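Local coordinates for CELL WALL surface anchor family protein (PDB 3ZGI), which probably acts as a serine-rich repeat adhesin on the pneumococcal surface, helping the bacterium to attach to host tissue, at residues Thr93-Thr98 with Gly135-Asn140; Gly108-Ile113 with Tyr124-Met129. All coordinates share one frame; numbering follows the deposited sequence.

Contact 1. Residues Thr93-Thr98 with Gly135-Asn140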
# COMPACT_ATOMS: atom_id res chain seq x y z
N THR A 93 -5.13 4.79 13.37
CA THR A 93 -4.52 6.13 13.33
C THR A 93 -4.96 6.87 12.07
O THR A 93 -5.01 8.09 12.05
CB THR A 93 -2.99 6.05 13.33
OG1 THR A 93 -2.53 5.24 12.24
CG2 THR A 93 -2.52 5.48 14.63
N GLN A 94 -5.28 6.11 11.03
CA GLN A 94 -5.85 6.72 9.83
C GLN A 94 -6.48 5.80 8.79
O GLN A 94 -5.93 4.76 8.39
CB GLN A 94 -4.72 7.50 9.15
CG GLN A 94 -4.92 7.99 7.75
CD GLN A 94 -3.79 8.93 7.36
OE1 GLN A 94 -2.76 8.48 6.83
NE2 GLN A 94 -3.94 10.22 7.66
N THR A 95 -7.61 6.28 8.29
CA THR A 95 -8.32 5.76 7.13
C THR A 95 -7.45 5.71 5.87
O THR A 95 -6.91 6.72 5.43
CB THR A 95 -9.55 6.65 6.87
OG1 THR A 95 -10.37 6.63 8.04
CG2 THR A 95 -10.36 6.16 5.68
N MSE A 96 -7.35 4.50 5.32
CA MSE A 96 -6.61 4.20 4.10
C MSE A 96 -7.41 4.39 2.81
O MSE A 96 -6.87 4.76 1.79
CB MSE A 96 -6.16 2.74 4.13
CG MSE A 96 -5.44 2.36 5.40
SE MSE A 96 -3.69 3.23 5.60
CE MSE A 96 -2.72 2.30 4.11
N LEU A 97 -8.70 4.07 2.86
CA LEU A 97 -9.47 3.86 1.63
C LEU A 97 -10.91 4.36 1.76
O LEU A 97 -11.61 4.03 2.74
CB LEU A 97 -9.47 2.37 1.30
CG LEU A 97 -10.25 1.96 0.06
CD1 LEU A 97 -9.47 2.37 -1.18
CD2 LEU A 97 -10.51 0.50 0.07
N THR A 98 -11.34 5.18 0.81
CA THR A 98 -12.77 5.56 0.75
C THR A 98 -13.30 5.11 -0.62
O THR A 98 -12.55 5.03 -1.60
CB THR A 98 -12.98 7.07 0.90
OG1 THR A 98 -12.38 7.76 -0.21
CG2 THR A 98 -12.40 7.57 2.24
N GLY A 135 -14.58 5.73 5.57
CA GLY A 135 -14.01 4.73 4.70
C GLY A 135 -13.52 3.54 5.51
O GLY A 135 -14.16 3.14 6.48
N TYR A 136 -12.40 2.96 5.08
CA TYR A 136 -11.92 1.70 5.58
C TYR A 136 -10.46 1.78 5.97
O TYR A 136 -9.69 2.54 5.37
CB TYR A 136 -12.06 0.62 4.50
CG TYR A 136 -13.47 0.34 4.11
CD1 TYR A 136 -14.12 1.09 3.12
CD2 TYR A 136 -14.20 -0.65 4.76
CE1 TYR A 136 -15.45 0.82 2.78
CE2 TYR A 136 -15.52 -0.93 4.44
CZ TYR A 136 -16.14 -0.19 3.44
OH TYR A 136 -17.44 -0.49 3.14
N THR A 137 -10.09 0.95 6.95
CA THR A 137 -8.72 0.59 7.20
C THR A 137 -8.62 -0.93 7.39
O THR A 137 -9.62 -1.66 7.37
CB THR A 137 -8.17 1.22 8.52
OG1 THR A 137 -8.77 2.49 8.75
CG2 THR A 137 -6.69 1.37 8.50
N TRP A 138 -7.40 -1.40 7.59
CA TRP A 138 -7.17 -2.77 7.98
C TRP A 138 -6.15 -2.65 9.08
O TRP A 138 -5.38 -1.70 9.06
CB TRP A 138 -6.78 -3.66 6.81
CG TRP A 138 -5.45 -3.40 6.12
CD1 TRP A 138 -4.24 -3.95 6.46
CD2 TRP A 138 -5.20 -2.49 5.05
NE1 TRP A 138 -3.27 -3.51 5.59
CE2 TRP A 138 -3.82 -2.60 4.73
CE3 TRP A 138 -5.99 -1.63 4.30
CZ2 TRP A 138 -3.23 -1.86 3.71
CZ3 TRP A 138 -5.40 -0.90 3.27
CH2 TRP A 138 -4.04 -1.02 2.98
N GLY A 139 -5.92 -3.59 9.96
CA GLY A 139 -4.94 -3.11 10.88
C GLY A 139 -3.68 -3.90 10.88
O GLY A 139 -3.44 -4.76 10.03
N ASN A 140 -2.88 -3.58 11.87
CA ASN A 140 -1.52 -4.01 11.82
C ASN A 140 -1.48 -5.49 11.60
O ASN A 140 -2.32 -6.26 12.07
CB ASN A 140 -0.81 -3.63 13.10
CG ASN A 140 -0.42 -2.17 13.10
OD1 ASN A 140 -0.19 -1.59 12.03
ND2 ASN A 140 -0.40 -1.55 14.26

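Contact 2. Residues Gly108-Ile113 with Tyr124-Met129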
# COMPACT_ATOMS: atom_id res chain seq x y z
N GLY A 108 -10.85 -9.20 2.44
CA GLY A 108 -9.67 -9.22 3.27
C GLY A 108 -8.46 -8.72 2.52
O GLY A 108 -8.42 -8.76 1.29
N VAL A 109 -7.47 -8.26 3.28
CA VAL A 109 -6.26 -7.72 2.73
C VAL A 109 -5.12 -8.75 2.89
O VAL A 109 -4.64 -9.01 3.99
CB VAL A 109 -5.87 -6.41 3.48
CG1 VAL A 109 -4.51 -5.85 2.98
CG2 VAL A 109 -6.97 -5.39 3.34
N LYS A 110 -4.67 -9.31 1.76
CA LYS A 110 -3.55 -10.24 1.79
C LYS A 110 -2.30 -9.41 2.01
O LYS A 110 -2.14 -8.33 1.41
CB LYS A 110 -3.45 -11.00 0.46
CG LYS A 110 -4.61 -11.97 0.21
CD LYS A 110 -4.43 -12.81 -1.09
CE LYS A 110 -5.72 -13.56 -1.52
NZ LYS A 110 -6.71 -13.76 -0.40
N ASN A 111 -1.38 -9.94 2.81
CA ASN A 111 -0.13 -9.28 3.05
C ASN A 111 1.02 -10.21 2.71
O ASN A 111 1.00 -11.39 3.06
CB ASN A 111 -0.03 -8.90 4.54
CG ASN A 111 -1.10 -7.90 4.97
OD1 ASN A 111 -1.13 -6.76 4.50
ND2 ASN A 111 -1.96 -8.31 5.90
N TYR A 112 2.04 -9.65 2.06
CA TYR A 112 3.19 -10.43 1.63
C TYR A 112 4.38 -9.54 1.30
O TYR A 112 4.23 -8.34 1.10
CB TYR A 112 2.87 -11.35 0.44
CG TYR A 112 2.15 -10.74 -0.72
CD1 TYR A 112 0.77 -10.48 -0.67
CD2 TYR A 112 2.84 -10.44 -1.89
CE1 TYR A 112 0.12 -9.91 -1.78
CE2 TYR A 112 2.19 -9.87 -3.00
CZ TYR A 112 0.83 -9.61 -2.94
OH TYR A 112 0.20 -9.05 -4.04
N ILE A 113 5.56 -10.15 1.27
CA ILE A 113 6.76 -9.46 0.82
C ILE A 113 6.93 -9.76 -0.67
O ILE A 113 6.72 -10.89 -1.09
CB ILE A 113 8.00 -9.96 1.60
CG1 ILE A 113 7.85 -9.61 3.08
CG2 ILE A 113 9.29 -9.34 1.05
CD1 ILE A 113 7.89 -8.12 3.36
N TYR A 124 2.21 -13.21 4.74
CA TYR A 124 1.85 -12.95 6.11
C TYR A 124 0.34 -13.16 6.28
O TYR A 124 -0.38 -13.54 5.35
CB TYR A 124 2.23 -11.51 6.46
CG TYR A 124 3.71 -11.33 6.65
CD1 TYR A 124 4.46 -12.22 7.39
CD2 TYR A 124 4.37 -10.28 6.02
CE1 TYR A 124 5.84 -12.06 7.53
CE2 TYR A 124 5.72 -10.11 6.14
CZ TYR A 124 6.46 -11.00 6.88
OH TYR A 124 7.81 -10.79 6.98
N ASN A 125 -0.13 -12.94 7.50
CA ASN A 125 -1.54 -13.10 7.84
C ASN A 125 -2.41 -12.18 6.98
O ASN A 125 -2.04 -11.06 6.69
CB ASN A 125 -1.77 -12.75 9.30
CG ASN A 125 -1.07 -13.71 10.23
OD1 ASN A 125 -1.62 -14.75 10.60
ND2 ASN A 125 0.16 -13.38 10.60
N THR A 126 -3.57 -12.66 6.58
CA THR A 126 -4.56 -11.83 5.91
C THR A 126 -5.26 -10.95 6.96
O THR A 126 -5.72 -11.43 7.97
CB THR A 126 -5.59 -12.70 5.17
OG1 THR A 126 -4.93 -13.38 4.10
CG2 THR A 126 -6.73 -11.84 4.61
N SER A 127 -5.38 -9.66 6.70
CA SER A 127 -6.00 -8.72 7.62
C SER A 127 -7.46 -8.58 7.31
O SER A 127 -7.89 -8.62 6.14
CB SER A 127 -5.38 -7.33 7.51
OG SER A 127 -3.99 -7.35 7.68
N THR A 128 -8.14 -8.07 8.32
CA THR A 128 -9.54 -7.83 8.25
C THR A 128 -9.72 -6.34 8.00
O THR A 128 -9.18 -5.45 8.68
CB THR A 128 -10.28 -8.25 9.59
OG1 THR A 128 -10.18 -9.65 9.81
CG2 THR A 128 -11.76 -7.91 9.51
N MSE A 129 -10.40 -6.11 6.89
CA MSE A 129 -10.80 -4.79 6.47
C MSE A 129 -11.98 -4.37 7.34
O MSE A 129 -12.98 -5.08 7.40
CB MSE A 129 -11.19 -4.81 5.00
CG MSE A 129 -11.36 -3.41 4.41
SE MSE A 129 -9.64 -2.48 4.08
CE MSE A 129 -9.31 -3.01 2.19
O HOH W 1 -2.15 -12.91 3.54

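Contact 1. Residues Thr93-Thr98 with Gly135-Asn140
Met96, a selenomethionine here, and Trp138 meet on the buried flank of this contact, where the methionine chain crosses the indole at about a right angle. Its CG stands anti to the carbonyl carbon (chi1 -52°), and further bends at chi2 and chi3 fold the chain back over the six-membered ring. The SE atom lies above that face, 5.3 Å from the centroid and 23° off the ring normal, a Met-aromatic contact at some distance. The methyl CE approaches obliquely, 3.7 Å from Trp138 CH2. Packing is tightest at the neighbouring methyl of Thr137, whose CG2 presses to 3.5 Å from Met96 CG, closer than usual carbon contact. Tyr62 touches both Met96 and Trp138, and the indole also meets the ring of Trp159.

The backbones join between these side chains and a more open end. Met96 and Leu97 both face Tyr136, a classic beta bulge: Tyr136 O accepts Leu97 N at 3.1 Å, in the carbonyl plane, and takes a weak, bent bond from Met96 N. Tyr136 N returns the shorter, straighter bond to Leu97 O (2.7 Å, N-H...O 153°), and Gly135 CA adds a CA-H...O contact of 3.2 Å to Leu97 O.

Toward Thr98 side-chain contact thins out, and Thr98 and Tyr136 are partly exposed, though the backbones stay close. Thr98 CG2 reaches Gly135 CA only at 4.1 Å, and the Tyr136 ring puts its edge near Leu97 O. Two threonine hydroxyls find partners outside the pair: Thr95 OG1 with Gln132 O and Thr98 OG1 with Thr171 OG1. The contact thus divides its chemistry: a few backbone hydrogen bonds on Tyr136 and Leu97 hold the two chains together, while the methionine chain, the Thr137 methyl and the indole pack its inner side.

Contact 2. Residues Gly108-Ile113 with Tyr124-Met129
Gly108 opens the contact by bringing its CA close to Ser127 O, near the methyl of Thr126. Val109 then makes the regular hydrogen-bonded antiparallel pair with Ser127: Val109 N to Ser127 O is 2.9 Å and nearly straight (171°), and Ser127 N returns a bond to Val109 O. The Val109 side chain, with CG2 anti to the carbonyl carbon, sets that methyl 3.5 Å from Met129 CE; Met129 is a selenomethionine whose bent chain carries the methyl across to it. Lys110 points away from this face, and its side chain lies beside that of Thr126, pointing the same way.

Asn111 supplies the side-chain hydrogen bonds of the contact. Its ND2 gives one N-H to Asn125 O (2.9 Å, 169°) and the other to Ser127 OG (2.9 Å), with both acceptors close to the amide plane. OD1 is hydrogen-bonded to the hydroxyl of Ser157 on the adjoining strand 154-162, so this buried amide is gripped by three partners and its flip is settled. The nearest CA partners step from Lys110-Thr126 to Asn111-Tyr124, passing over Asn125. Asn111 O still receives Tyr124 N at 2.8 Å, but Asn111 N reaches the other strand through a water that donates to Tyr124 O at 2.6 Å and also meets Thr126 OG1.

Tyr112 sets off away from the 124-129 segment, and its side chain packs on Thr156 and Ser158 and on Gln120. Ile113 ends the run: its CG1 comes 3.8 Å from Tyr124 CE2, approaching the ring at a slant. Strands 109-114 and 120-132, 161° apart in direction over these residues, form an antiparallel beta hairpin toward one side of the seven-stranded sheet, between strands 154-162 and 135-138.

In the fold
Following the chain from the N terminus, residues 93-98 lead into the short strand 97-99, which pairs with 170-172 in a small sheet. The chain then runs through 109-114, turns back along 120-132 and turns again into 135-138. Contact 2 closes the first of these turns as a hairpin and lies nested inside the longer loop that contact 1 closes. Strands 120-132 and 135-138 are neighbours, so both contacts reach the seven-stranded sheet, 135-138 being its outermost strand on that side. Contact 1 ties this edge to the small sheet. The two also touch directly, Trp138 lying against Ser127 and Thr137 against Met129.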